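Local coordinates for protein ethylbenzene dehydrogenase alpha-subunit (Aromatoleum aromaticum, PDB 2IVF) that serves as the alpha-subunit of a molybdopterin oxidoreductase and holds a molybdenum atom and an iron/sulfur cluster, at residues Q323-C326 / E327-L331; T807-R810 / R811-Y815; V401-G404 / L405-H408; L463-A466 / L467-N470. One frame throughout, in Å; residues are numbered along the deposited sequence.

Contact 1: Q323-C326 / E327-L331; sequences QFVC and EQTDL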
ATOM      1  N   GLN A 323     -18.666  25.186 -29.764  1.00 26.32           N
ATOM      2  CA  GLN A 323     -17.455  25.575 -30.494  1.00 26.91           C
ATOM      3  C   GLN A 323     -16.339  24.529 -30.370  1.00 25.97           C
ATOM      4  O   GLN A 323     -15.707  24.143 -31.346  1.00 26.58           O
ATOM      5  CB  GLN A 323     -17.007  26.932 -29.978  1.00 27.32           C
ATOM      6  CG  GLN A 323     -15.980  27.645 -30.829  1.00 30.15           C
ATOM      7  CD  GLN A 323     -16.059  29.159 -30.654  1.00 33.68           C
ATOM      8  OE1 GLN A 323     -17.015  29.694 -30.048  1.00 41.31           O
ATOM      9  NE2 GLN A 323     -15.057  29.859 -31.175  1.00 40.88           N
ATOM     10  N   PHE A 324     -16.125  24.060 -29.157  1.00 24.88           N
ATOM     11  CA  PHE A 324     -15.107  23.069 -28.839  1.00 24.35           C
ATOM     12  C   PHE A 324     -15.411  21.781 -29.563  1.00 23.19           C
ATOM     13  O   PHE A 324     -14.517  21.159 -30.152  1.00 22.99           O
ATOM     14  CB  PHE A 324     -15.092  22.832 -27.322  1.00 24.20           C
ATOM     15  CG  PHE A 324     -13.999  21.906 -26.836  1.00 24.83           C
ATOM     16  CD1 PHE A 324     -14.143  20.520 -26.886  1.00 24.02           C
ATOM     17  CD2 PHE A 324     -12.832  22.431 -26.284  1.00 25.61           C
ATOM     18  CE1 PHE A 324     -13.141  19.666 -26.432  1.00 24.54           C
ATOM     19  CE2 PHE A 324     -11.828  21.583 -25.801  1.00 26.26           C
ATOM     20  CZ  PHE A 324     -11.981  20.205 -25.866  1.00 25.59           C
ATOM     21  N   VAL A 325     -16.671  21.354 -29.503  1.00 22.20           N
ATOM     22  CA  VAL A 325     -17.094  20.125 -30.181  1.00 22.38           C
ATOM     23  C   VAL A 325     -16.853  20.216 -31.689  1.00 22.10           C
ATOM     24  O   VAL A 325     -16.305  19.320 -32.323  1.00 22.84           O
ATOM     25  CB  VAL A 325     -18.556  19.822 -29.818  1.00 22.81           C
ATOM     26  CG1 VAL A 325     -19.322  19.118 -30.924  1.00 23.07           C
ATOM     27  CG2 VAL A 325     -18.590  19.044 -28.506  1.00 23.25           C
ATOM     28  N   CYS A 326     -17.223  21.339 -32.249  1.00 21.69           N
ATOM     29  CA  CYS A 326     -17.091  21.565 -33.676  1.00 21.64           C
ATOM     30  C   CYS A 326     -15.655  21.623 -34.116  1.00 21.14           C
ATOM     31  O   CYS A 326     -15.325  21.253 -35.225  1.00 21.61           O
ATOM     32  CB  CYS A 326     -17.821  22.844 -34.035  1.00 21.09           C
ATOM     33  SG  CYS A 326     -19.596  22.584 -34.127  1.00 22.36           S
ATOM     34  N   GLU A 327     -14.779  22.054 -33.235  1.00 21.86           N
ATOM     35  CA  GLU A 327     -13.373  22.213 -33.613  1.00 21.70           C
ATOM     36  C   GLU A 327     -12.575  20.938 -33.371  1.00 21.30           C
ATOM     37  O   GLU A 327     -11.778  20.524 -34.233  1.00 21.51           O
ATOM     38  CB  GLU A 327     -12.804  23.412 -32.840  1.00 21.76           C
ATOM     39  CG  GLU A 327     -11.317  23.594 -32.805  1.00 22.72           C
ATOM     40  CD  GLU A 327     -10.954  24.686 -31.800  1.00 23.98           C
ATOM     41  OE1 GLU A 327     -11.179  25.877 -32.138  1.00 26.52           O
ATOM     42  OE2 GLU A 327     -10.489  24.347 -30.679  1.00 29.58           O
ATOM     43  N   GLN A 328     -12.794  20.311 -32.220  1.00 20.39           N
ATOM     44  CA  GLN A 328     -11.890  19.327 -31.687  1.00 20.59           C
ATOM     45  C   GLN A 328     -12.218  17.916 -32.097  1.00 19.82           C
ATOM     46  O   GLN A 328     -11.365  17.053 -31.988  1.00 18.76           O
ATOM     47  CB  GLN A 328     -11.858  19.383 -30.148  1.00 21.23           C
ATOM     48  CG  GLN A 328     -11.297  20.647 -29.528  1.00 22.37           C
ATOM     49  CD  GLN A 328      -9.783  20.711 -29.642  1.00 23.00           C
ATOM     50  OE1 GLN A 328      -9.092  19.777 -29.256  1.00 20.98           O
ATOM     51  NE2 GLN A 328      -9.268  21.798 -30.204  1.00 24.01           N
ATOM     52  N   THR A 329     -13.444  17.677 -32.559  1.00 20.12           N
ATOM     53  CA  THR A 329     -13.953  16.317 -32.668  1.00 20.16           C
ATOM     54  C   THR A 329     -14.596  16.029 -34.007  1.00 19.34           C
ATOM     55  O   THR A 329     -14.731  16.907 -34.847  1.00 18.47           O
ATOM     56  CB  THR A 329     -15.017  16.006 -31.597  1.00 19.79           C
ATOM     57  OG1 THR A 329     -16.255  16.589 -32.021  1.00 20.59           O
ATOM     58  CG2 THR A 329     -14.611  16.524 -30.214  1.00 19.30           C
ATOM     59  N   ASP A 330     -14.963  14.758 -34.176  1.00 19.15           N
ATOM     60  CA  ASP A 330     -15.610  14.301 -35.376  1.00 20.22           C
ATOM     61  C   ASP A 330     -17.110  14.523 -35.308  1.00 20.43           C
ATOM     62  O   ASP A 330     -17.799  14.204 -36.260  1.00 19.50           O
ATOM     63  CB  ASP A 330     -15.265  12.840 -35.683  1.00 20.08           C
ATOM     64  CG  ASP A 330     -15.824  11.849 -34.678  1.00 21.26           C
ATOM     65  OD1 ASP A 330     -16.130  12.252 -33.525  1.00 21.61           O
ATOM     66  OD2 ASP A 330     -15.947  10.647 -35.058  1.00 18.03           O
ATOM     67  N   LEU A 331     -17.615  15.099 -34.211  1.00 20.01           N
ATOM     68  CA  LEU A 331     -19.059  15.272 -34.078  1.00 21.22           C
ATOM     69  C   LEU A 331     -19.707  16.040 -35.244  1.00 21.26           C
ATOM     70  O   LEU A 331     -20.821  15.732 -35.631  1.00 21.24           O
ATOM     71  CB  LEU A 331     -19.455  15.869 -32.706  1.00 21.32           C
ATOM     72  CG  LEU A 331     -19.120  15.096 -31.424  1.00 24.34           C
ATOM     73  CD1 LEU A 331     -20.034  15.605 -30.303  1.00 27.31           C
ATOM     74  CD2 LEU A 331     -19.209  13.614 -31.564  1.00 26.89           C
TER
HETATM   75  O   HOH W   1     -14.055  19.111 -36.236  1.00 22.61           O
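Thr329 uses one hydroxyl to bridge Val325 and Leu331 where helix 322-328 ends. Its OG1 donates to Val325 O at 2.7 Å, four residues back. The same OG1 accepts from Leu331 N at 3.0 Å, two residues on, which makes an ST turn. With chi1 at 79°, the hydroxyl lies between its own backbone N and carbonyl carbon, near both the last helical turn and the departing chain. Thr329 N makes a weak bond to the same Val325 O, and the hydroxyl bond is the shorter of the two. Water 1 lies 2.7 Å from both Cys326 O and Thr329 O at the helix end; it has more acceptors near than protons, so it may not serve both at once.

One residue back along the same helix, Gln328 CG sits over the centre of the Phe324 ring. It is 3.6 Å from the centroid, a CH-pi contact on one face. The Gln328 chain then bends at chi2 (-75°), and its amide NE2 reaches Glu327 OE2 at 2.9 Å, on the anti side of the carboxylate. Glu327 OE2 also forms a salt bridge with Lys802. Gln328 OE1 accepts from Trp471 NE1, and the Phe324 ring meets the Trp471 ring edge-to-face. On the apolar side, Val325 CG1 touches Leu331 CD1 at 3.6 Å. Val325 and Leu331 both pack on Leu467 of helix 454-467, while Leu331 also touches Val401 and Phe402 of helix 401-408.

Contact 2: T807-R810 / R811-Y815; sequences THTR and RAQFY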
ATOM      1  N   THR A 807      -5.431  10.601 -35.860  1.00 21.24           N
ATOM      2  CA  THR A 807      -6.564   9.704 -36.030  1.00 20.64           C
ATOM      3  C   THR A 807      -7.007   9.730 -37.511  1.00 20.96           C
ATOM      4  O   THR A 807      -6.641  10.627 -38.254  1.00 20.24           O
ATOM      5  CB  THR A 807      -7.792  10.125 -35.179  1.00 21.01           C
ATOM      6  OG1 THR A 807      -8.219  11.446 -35.530  1.00 20.12           O
ATOM      7  CG2 THR A 807      -7.555  10.043 -33.706  1.00 18.80           C
ATOM      8  N   HIS A 808      -7.779   8.720 -37.908  1.00 20.31           N
ATOM      9  CA  HIS A 808      -8.478   8.667 -39.191  1.00 19.46           C
ATOM     10  C   HIS A 808      -9.053  10.029 -39.646  1.00 19.30           C
ATOM     11  O   HIS A 808      -8.794  10.480 -40.783  1.00 20.26           O
ATOM     12  CB  HIS A 808      -9.604   7.652 -39.073  1.00 20.11           C
ATOM     13  CG  HIS A 808     -10.220   7.258 -40.377  1.00 19.82           C
ATOM     14  ND1 HIS A 808      -9.519   6.586 -41.360  1.00 21.71           N
ATOM     15  CD2 HIS A 808     -11.483   7.415 -40.853  1.00 21.07           C
ATOM     16  CE1 HIS A 808     -10.320   6.357 -42.389  1.00 22.38           C
ATOM     17  NE2 HIS A 808     -11.521   6.840 -42.102  1.00 20.35           N
ATOM     18  N   THR A 809      -9.845  10.631 -38.771  1.00 18.89           N
ATOM     19  CA  THR A 809     -10.540  11.913 -39.007  1.00 19.27           C
ATOM     20  C   THR A 809      -9.713  13.159 -38.722  1.00 19.20           C
ATOM     21  O   THR A 809     -10.182  14.296 -38.968  1.00 18.58           O
ATOM     22  CB  THR A 809     -11.787  12.037 -38.128  1.00 18.00           C
ATOM     23  OG1 THR A 809     -11.419  11.989 -36.739  1.00 17.77           O
ATOM     24  CG2 THR A 809     -12.815  10.944 -38.466  1.00 19.48           C
ATOM     25  N   ARG A 810      -8.510  12.950 -38.185  1.00 20.36           N
ATOM     26  CA  ARG A 810      -7.620  14.015 -37.687  1.00 20.10           C
ATOM     27  C   ARG A 810      -8.166  14.757 -36.469  1.00 21.19           C
ATOM     28  O   ARG A 810      -7.627  15.783 -36.043  1.00 20.44           O
ATOM     29  CB  ARG A 810      -7.253  15.005 -38.772  1.00 21.00           C
ATOM     30  CG  ARG A 810      -6.268  14.444 -39.787  1.00 20.49           C
ATOM     31  CD  ARG A 810      -4.831  14.367 -39.206  1.00 23.59           C
ATOM     32  NE  ARG A 810      -3.977  13.508 -40.039  1.00 25.32           N
ATOM     33  CZ  ARG A 810      -3.259  13.937 -41.065  1.00 27.65           C
ATOM     34  NH1 ARG A 810      -3.268  15.210 -41.398  1.00 30.19           N
ATOM     35  NH2 ARG A 810      -2.532  13.084 -41.783  1.00 28.19           N
ATOM     36  N   ARG A 811      -9.244  14.223 -35.919  1.00 21.32           N
ATOM     37  CA  ARG A 811      -9.906  14.808 -34.773  1.00 20.38           C
ATOM     38  C   ARG A 811     -10.090  13.807 -33.657  1.00 20.86           C
ATOM     39  O   ARG A 811      -9.760  12.626 -33.785  1.00 19.36           O
ATOM     40  CB  ARG A 811     -11.245  15.385 -35.200  1.00 20.12           C
ATOM     41  CG  ARG A 811     -11.077  16.564 -36.134  1.00 19.75           C
ATOM     42  CD  ARG A 811     -12.111  16.630 -37.257  1.00 20.67           C
ATOM     43  NE  ARG A 811     -11.935  17.938 -37.865  1.00 21.34           N
ATOM     44  CZ  ARG A 811     -10.982  18.250 -38.741  1.00 21.59           C
ATOM     45  NH1 ARG A 811     -10.171  17.318 -39.225  1.00 23.23           N
ATOM     46  NH2 ARG A 811     -10.885  19.494 -39.179  1.00 20.91           N
ATOM     47  N   ALA A 812     -10.529  14.310 -32.500  1.00 20.41           N
ATOM     48  CA  ALA A 812     -10.847  13.436 -31.382  1.00 20.56           C
ATOM     49  C   ALA A 812     -12.117  12.743 -31.863  1.00 20.95           C
ATOM     50  O   ALA A 812     -13.110  13.404 -32.104  1.00 21.38           O
ATOM     51  CB  ALA A 812     -11.078  14.207 -30.139  1.00 19.64           C
ATOM     52  N   GLN A 813     -12.050  11.432 -32.004  1.00 19.63           N
ATOM     53  CA  GLN A 813     -12.942  10.720 -32.890  1.00 20.82           C
ATOM     54  C   GLN A 813     -13.809   9.749 -32.129  1.00 20.41           C
ATOM     55  O   GLN A 813     -13.326   8.763 -31.626  1.00 19.67           O
ATOM     56  CB  GLN A 813     -12.136   9.981 -33.923  1.00 20.47           C
ATOM     57  CG  GLN A 813     -13.001   9.340 -34.948  1.00 20.48           C
ATOM     58  CD  GLN A 813     -12.237   8.706 -36.060  1.00 21.89           C
ATOM     59  OE1 GLN A 813     -11.113   9.117 -36.356  1.00 20.87           O
ATOM     60  NE2 GLN A 813     -12.844   7.712 -36.708  1.00 21.24           N
ATOM     61  N   PHE A 814     -15.089  10.087 -32.013  1.00 21.41           N
ATOM     62  CA  PHE A 814     -16.067   9.236 -31.356  1.00 21.22           C
ATOM     63  C   PHE A 814     -16.780   8.248 -32.230  1.00 21.56           C
ATOM     64  O   PHE A 814     -17.341   7.301 -31.691  1.00 22.25           O
ATOM     65  CB  PHE A 814     -17.033  10.106 -30.609  1.00 21.77           C
ATOM     66  CG  PHE A 814     -16.339  10.913 -29.584  1.00 21.50           C
ATOM     67  CD1 PHE A 814     -15.996  10.341 -28.382  1.00 20.98           C
ATOM     68  CD2 PHE A 814     -15.902  12.177 -29.869  1.00 21.29           C
ATOM     69  CE1 PHE A 814     -15.276  11.025 -27.456  1.00 24.01           C
ATOM     70  CE2 PHE A 814     -15.178  12.870 -28.935  1.00 22.95           C
ATOM     71  CZ  PHE A 814     -14.878  12.290 -27.717  1.00 23.91           C
ATOM     72  N   TYR A 815     -16.744   8.461 -33.545  1.00 21.46           N
ATOM     73  CA  TYR A 815     -17.326   7.517 -34.499  1.00 21.35           C
ATOM     74  C   TYR A 815     -16.242   6.679 -35.183  1.00 21.45           C
ATOM     75  O   TYR A 815     -15.437   7.213 -35.954  1.00 22.22           O
ATOM     76  CB  TYR A 815     -18.197   8.282 -35.479  1.00 20.39           C
ATOM     77  CG  TYR A 815     -19.053   7.421 -36.370  1.00 19.56           C
ATOM     78  CD1 TYR A 815     -20.028   6.589 -35.841  1.00 18.55           C
ATOM     79  CD2 TYR A 815     -18.904   7.449 -37.731  1.00 17.53           C
ATOM     80  CE1 TYR A 815     -20.820   5.778 -36.681  1.00 19.18           C
ATOM     81  CE2 TYR A 815     -19.677   6.654 -38.553  1.00 17.75           C
ATOM     82  CZ  TYR A 815     -20.639   5.833 -38.032  1.00 17.87           C
ATOM     83  OH  TYR A 815     -21.431   5.055 -38.874  1.00 17.95           O
TER
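Thr807 opens, and Arg811 follows, a tight turn in the loop between helices 796-800 and 819-824. Residues Thr807 to Arg810 form a type I beta turn, closed by Arg810 N to Thr807 O at 3.0 Å. Arg810 has a positive phi (66°), and the chain then leaves in an extended form through Arg811. Side chains tie this exit back to the turn.

Thr807 OG1 donates to Arg811 O at 2.6 Å, in the carbonyl plane and on a lone pair. Arg811 N in turn donates to Thr809 OG1 at 3.2 Å. The Arg811 guanidinium uses its edge: NH1 points at Thr809 O in the plane of both groups, 3.0 Å away. Arg811 NH2 is held by Ser370 O, so two backbone carbonyls help fix the rotation of the buried group. His808 stacks its ring on Tyr949, and the Arg810 guanidinium forms a salt bridge with Asp521.

Gln813 reaches back to the turn with its chain extended, CG lying opposite the backbone N (chi1 -174°). Gln813 NE2 donates to Tyr815 O at 2.7 Å, almost in the amide plane. Gln813 OE1 also accepts from Gln951 NE2. The turn itself supplies two more donors to OE1, both from the same face of the amide: Thr809 N at 3.1 Å and Thr809 OG1 at 2.9 Å.

Contact 3: V401-G404 / L405-H408; sequences VFEG and LREH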
ATOM      1  N   VAL A 401     -21.972  13.024 -37.242  1.00 21.39           N
ATOM      2  CA  VAL A 401     -21.847  12.072 -36.190  1.00 21.73           C
ATOM      3  C   VAL A 401     -22.738  12.494 -35.032  1.00 22.83           C
ATOM      4  O   VAL A 401     -23.439  11.662 -34.457  1.00 22.33           O
ATOM      5  CB  VAL A 401     -20.410  11.966 -35.686  1.00 21.29           C
ATOM      6  CG1 VAL A 401     -20.359  11.151 -34.380  1.00 18.99           C
ATOM      7  CG2 VAL A 401     -19.515  11.359 -36.796  1.00 19.33           C
ATOM      8  N   PHE A 402     -22.698  13.786 -34.708  1.00 22.89           N
ATOM      9  CA  PHE A 402     -23.540  14.361 -33.650  1.00 23.74           C
ATOM     10  C   PHE A 402     -25.027  14.004 -33.784  1.00 23.97           C
ATOM     11  O   PHE A 402     -25.689  13.690 -32.774  1.00 23.27           O
ATOM     12  CB  PHE A 402     -23.394  15.888 -33.625  1.00 23.60           C
ATOM     13  CG  PHE A 402     -24.075  16.542 -32.452  1.00 24.06           C
ATOM     14  CD1 PHE A 402     -23.416  16.668 -31.247  1.00 25.70           C
ATOM     15  CD2 PHE A 402     -25.376  17.021 -32.561  1.00 26.09           C
ATOM     16  CE1 PHE A 402     -24.019  17.283 -30.158  1.00 26.47           C
ATOM     17  CE2 PHE A 402     -25.985  17.638 -31.462  1.00 25.82           C
ATOM     18  CZ  PHE A 402     -25.305  17.768 -30.283  1.00 25.61           C
ATOM     19  N   GLU A 403     -25.542  14.104 -35.006  1.00 24.74           N
ATOM     20  CA  GLU A 403     -26.948  13.782 -35.284  1.00 24.57           C
ATOM     21  C   GLU A 403     -27.211  12.292 -35.050  1.00 24.50           C
ATOM     22  O   GLU A 403     -28.255  11.927 -34.492  1.00 25.40           O
ATOM     23  CB  GLU A 403     -27.340  14.215 -36.694  1.00 25.07           C
ATOM     24  CG  GLU A 403     -28.809  13.958 -37.031  1.00 27.55           C
ATOM     25  CD  GLU A 403     -29.816  14.883 -36.338  1.00 32.85           C
ATOM     26  OE1 GLU A 403     -29.451  15.935 -35.771  1.00 33.17           O
ATOM     27  OE2 GLU A 403     -31.016  14.536 -36.389  1.00 38.79           O
ATOM     28  N   GLY A 404     -26.263  11.431 -35.419  1.00 23.92           N
ATOM     29  CA  GLY A 404     -26.351  10.017 -35.080  1.00 24.00           C
ATOM     30  C   GLY A 404     -26.322   9.825 -33.569  1.00 24.26           C
ATOM     31  O   GLY A 404     -27.091   9.066 -32.991  1.00 23.58           O
ATOM     32  N   LEU A 405     -25.414  10.516 -32.923  1.00 25.06           N
ATOM     33  CA  LEU A 405     -25.326  10.426 -31.493  1.00 25.45           C
ATOM     34  C   LEU A 405     -26.599  10.853 -30.782  1.00 25.57           C
ATOM     35  O   LEU A 405     -26.948  10.253 -29.743  1.00 23.73           O
ATOM     36  CB  LEU A 405     -24.173  11.270 -31.019  1.00 25.70           C
ATOM     37  CG  LEU A 405     -23.826  11.177 -29.555  1.00 26.56           C
ATOM     38  CD1 LEU A 405     -23.403   9.746 -29.133  1.00 25.37           C
ATOM     39  CD2 LEU A 405     -22.686  12.179 -29.310  1.00 27.07           C
ATOM     40  N   ARG A 406     -27.232  11.930 -31.259  1.00 25.12           N
ATOM     41  CA  ARG A 406     -28.508  12.365 -30.690  1.00 27.09           C
ATOM     42  C   ARG A 406     -29.499  11.215 -30.709  1.00 26.38           C
ATOM     43  O   ARG A 406     -30.169  10.982 -29.723  1.00 26.99           O
ATOM     44  CB  ARG A 406     -29.135  13.528 -31.466  1.00 26.80           C
ATOM     45  CG  ARG A 406     -28.414  14.837 -31.300  1.00 29.60           C
ATOM     46  CD  ARG A 406     -29.032  15.849 -32.189  1.00 32.43           C
ATOM     47  NE  ARG A 406     -30.138  16.519 -31.527  1.00 37.02           N
ATOM     48  CZ  ARG A 406     -31.135  17.136 -32.152  1.00 39.24           C
ATOM     49  NH1 ARG A 406     -31.239  17.153 -33.483  1.00 40.35           N
ATOM     50  NH2 ARG A 406     -32.053  17.737 -31.421  1.00 40.38           N
ATOM     51  N   GLU A 407     -29.595  10.507 -31.830  1.00 26.67           N
ATOM     52  CA  GLU A 407     -30.475   9.335 -31.922  1.00 26.61           C
ATOM     53  C   GLU A 407     -30.058   8.266 -30.894  1.00 25.51           C
ATOM     54  O   GLU A 407     -30.871   7.734 -30.153  1.00 23.98           O
ATOM     55  CB  GLU A 407     -30.461   8.785 -33.362  1.00 27.14           C
ATOM     56  CG  GLU A 407     -31.156   7.441 -33.592  1.00 28.86           C
ATOM     57  CD  GLU A 407     -31.037   6.922 -35.060  1.00 32.46           C
ATOM     58  OE1 GLU A 407     -30.281   5.934 -35.307  1.00 40.25           O
ATOM     59  OE2 GLU A 407     -31.703   7.488 -35.967  1.00 38.15           O
ATOM     60  N   HIS A 408     -28.771   7.955 -30.878  1.00 24.10           N
ATOM     61  CA  HIS A 408     -28.228   6.866 -30.110  1.00 24.31           C
ATOM     62  C   HIS A 408     -28.447   7.121 -28.604  1.00 24.25           C
ATOM     63  O   HIS A 408     -28.780   6.204 -27.853  1.00 23.46           O
ATOM     64  CB  HIS A 408     -26.745   6.789 -30.452  1.00 24.26           C
ATOM     65  CG  HIS A 408     -25.958   5.841 -29.609  1.00 26.21           C
ATOM     66  ND1 HIS A 408     -26.184   4.487 -29.611  1.00 26.25           N
ATOM     67  CD2 HIS A 408     -24.897   6.047 -28.797  1.00 24.02           C
ATOM     68  CE1 HIS A 408     -25.320   3.904 -28.797  1.00 27.39           C
ATOM     69  NE2 HIS A 408     -24.517   4.826 -28.302  1.00 22.07           N
TER
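The Arg406 guanidinium meets Glu403 OE1 at its edge and lies beside the Phe402 ring. NH1 donates to OE1 at 3.1 Å, exactly in the guanidinium plane. The approach is to the syn side of the carboxylate, somewhat out of that group's plane. The two charged groups are not coplanar; their planes stand 67° apart. The guanidinium and the Phe402 ring are much closer to parallel, with 19° between their planes. Even so, the closest contacts with the ring are made by the aliphatic part of the arginine. Arg406 CD lies 3.6 Å from Phe402 CE2, and Arg406 CG is 3.7 Å from the same atom. The ring also meets that of Phe320.

This is a salt bridge between residues three apart on an alpha-helix, helix 401-408. A bend at chi3 (88°) turns the end of Arg406 towards the glutamate after CD has passed the ring. Glu403 OE1 has a second partner, Gly384 N, so a backbone N-H from a loop and the exposed arginine share this oxygen.

The backbone bonds are those of a regular helix. Leu405 N donates to Val401 O at 2.8 Å, and Arg406 N to Phe402 O at 2.8 Å. The bond from Glu407 N to Glu403 O is weak at 3.3 Å. His408 N closes on Gly404 O at 2.9 Å. Phe402 and Leu405 pack on Ile315 of helix 303-316, while His408 NE2 is hydrogen-bonded to Pro829 O.

Contact 4: L463-A466 / L467-N470; sequences LAMA and LSGN
Ser468 makes the tight part of this contact: its OG donates to Ala464 O at 2.7 Å. With chi1 at 55°, the hydroxyl is folded back against the end of helix 454-467. Ser468 N adds a weak bond to the same oxygen. Two further carbonyls of the last turn accept from the chain that follows. Asn470 N donates to Met465 O at 2.8 Å, in a nearly straight bond. Gly469 N donates to Ala466 O at 3.1 Å, from above the carbonyl plane. With the positive phi of Gly469 (64°), these bonds define a Schellman motif, which ends the helix and turns the chain away. Such a phi favours glycine.

The apolar contacts are looser, although the residues are buried rather than open to solvent. Leu463 CG and Leu467 CD1 are 4.0 Å apart, one turn from each other on the helix. Both leucines also pack on Ser311 of helix 303-316. On another side of the helix, Met465 SD lies 3.8 Å from Asn470 CB. Met465 packs on Trp307 of helix 303-316 and on Thr440 and Ser442 of strand 440-444.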
ATOM      1  N   LEU A 463     -16.340  11.408 -24.413  1.00 20.07           N
ATOM      2  CA  LEU A 463     -17.432  12.092 -25.101  1.00 20.78           C
ATOM      3  C   LEU A 463     -18.018  13.165 -24.207  1.00 21.24           C
ATOM      4  O   LEU A 463     -18.245  14.265 -24.643  1.00 22.59           O
ATOM      5  CB  LEU A 463     -18.509  11.083 -25.558  1.00 21.85           C
ATOM      6  CG  LEU A 463     -19.753  11.717 -26.177  1.00 21.58           C
ATOM      7  CD1 LEU A 463     -19.374  12.569 -27.428  1.00 19.77           C
ATOM      8  CD2 LEU A 463     -20.804  10.627 -26.511  1.00 20.07           C
ATOM      9  N   ALA A 464     -18.181  12.858 -22.920  1.00 20.97           N
ATOM     10  CA  ALA A 464     -18.654  13.859 -21.951  1.00 20.88           C
ATOM     11  C   ALA A 464     -17.654  15.005 -21.776  1.00 21.32           C
ATOM     12  O   ALA A 464     -18.045  16.178 -21.615  1.00 21.27           O
ATOM     13  CB  ALA A 464     -18.962  13.166 -20.587  1.00 20.03           C
ATOM     14  N   MET A 465     -16.365  14.662 -21.746  1.00 21.55           N
ATOM     15  CA  MET A 465     -15.312  15.672 -21.680  1.00 21.57           C
ATOM     16  C   MET A 465     -15.320  16.530 -22.939  1.00 20.63           C
ATOM     17  O   MET A 465     -15.143  17.720 -22.863  1.00 21.54           O
ATOM     18  CB  MET A 465     -13.944  15.048 -21.452  1.00 21.31           C
ATOM     19  CG  MET A 465     -13.878  14.239 -20.192  1.00 22.35           C
ATOM     20  SD  MET A 465     -14.328  15.269 -18.715  1.00 23.81           S
ATOM     21  CE  MET A 465     -15.076  14.026 -17.662  1.00 25.61           C
ATOM     22  N   ALA A 466     -15.501  15.934 -24.099  1.00 20.98           N
ATOM     23  CA  ALA A 466     -15.620  16.707 -25.341  1.00 20.82           C
ATOM     24  C   ALA A 466     -16.782  17.707 -25.330  1.00 21.40           C
ATOM     25  O   ALA A 466     -16.659  18.889 -25.748  1.00 20.38           O
ATOM     26  CB  ALA A 466     -15.811  15.743 -26.530  1.00 19.29           C
ATOM     27  N   LEU A 467     -17.940  17.190 -24.940  1.00 21.34           N
ATOM     28  CA  LEU A 467     -19.169  17.949 -24.976  1.00 21.41           C
ATOM     29  C   LEU A 467     -19.063  19.112 -24.002  1.00 21.30           C
ATOM     30  O   LEU A 467     -19.667  20.112 -24.227  1.00 21.58           O
ATOM     31  CB  LEU A 467     -20.368  17.076 -24.621  1.00 21.31           C
ATOM     32  CG  LEU A 467     -20.779  16.098 -25.708  1.00 21.46           C
ATOM     33  CD1 LEU A 467     -21.734  15.027 -25.095  1.00 22.41           C
ATOM     34  CD2 LEU A 467     -21.387  16.829 -26.943  1.00 20.67           C
ATOM     35  N   SER A 468     -18.249  18.960 -22.954  1.00 21.45           N
ATOM     36  CA  SER A 468     -18.080  20.019 -21.953  1.00 22.52           C
ATOM     37  C   SER A 468     -16.812  20.857 -22.176  1.00 23.35           C
ATOM     38  O   SER A 468     -16.521  21.757 -21.403  1.00 22.66           O
ATOM     39  CB  SER A 468     -18.077  19.405 -20.568  1.00 23.06           C
ATOM     40  OG  SER A 468     -17.089  18.383 -20.417  1.00 22.92           O
ATOM     41  N   GLY A 469     -16.080  20.578 -23.251  1.00 22.73           N
ATOM     42  CA  GLY A 469     -14.840  21.292 -23.537  1.00 22.53           C
ATOM     43  C   GLY A 469     -13.762  21.072 -22.495  1.00 22.45           C
ATOM     44  O   GLY A 469     -12.925  21.955 -22.271  1.00 23.29           O
ATOM     45  N   ASN A 470     -13.736  19.884 -21.901  1.00 22.51           N
ATOM     46  CA  ASN A 470     -12.834  19.630 -20.770  1.00 22.15           C
ATOM     47  C   ASN A 470     -11.563  18.870 -21.167  1.00 22.25           C
ATOM     48  O   ASN A 470     -11.220  17.825 -20.601  1.00 23.61           O
ATOM     49  CB  ASN A 470     -13.603  18.931 -19.618  1.00 21.80           C
ATOM     50  CG  ASN A 470     -14.207  19.909 -18.664  1.00 22.03           C
ATOM     51  OD1 ASN A 470     -15.434  19.870 -18.369  1.00 26.91           O
ATOM     52  ND2 ASN A 470     -13.372  20.792 -18.153  1.00 19.15           N
TER

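Contact 1 touches the other three. Its Asp330 receives Phe814 N at OD1 and Tyr815 N at OD2 from contact 2, both probable hydrogen bonds of 2.8 Å. Its Leu331 O probably accepts from Phe402 N of contact 3 at 2.9 Å. Against contact 4 it packs Phe324 CD1 on Ala466 O at 3.2 Å. The centres of contacts 1 and 2 are about 10 Å apart, as are those of contacts 1 and 4. Contact 2 reaches contact 4 through the Phe814 ring, and contact 3 meets contact 4 through Leu405 and Leu463. Contact 4 also relates to a cofactor: its Met465 side chain is about 12 Å from the bound MGD.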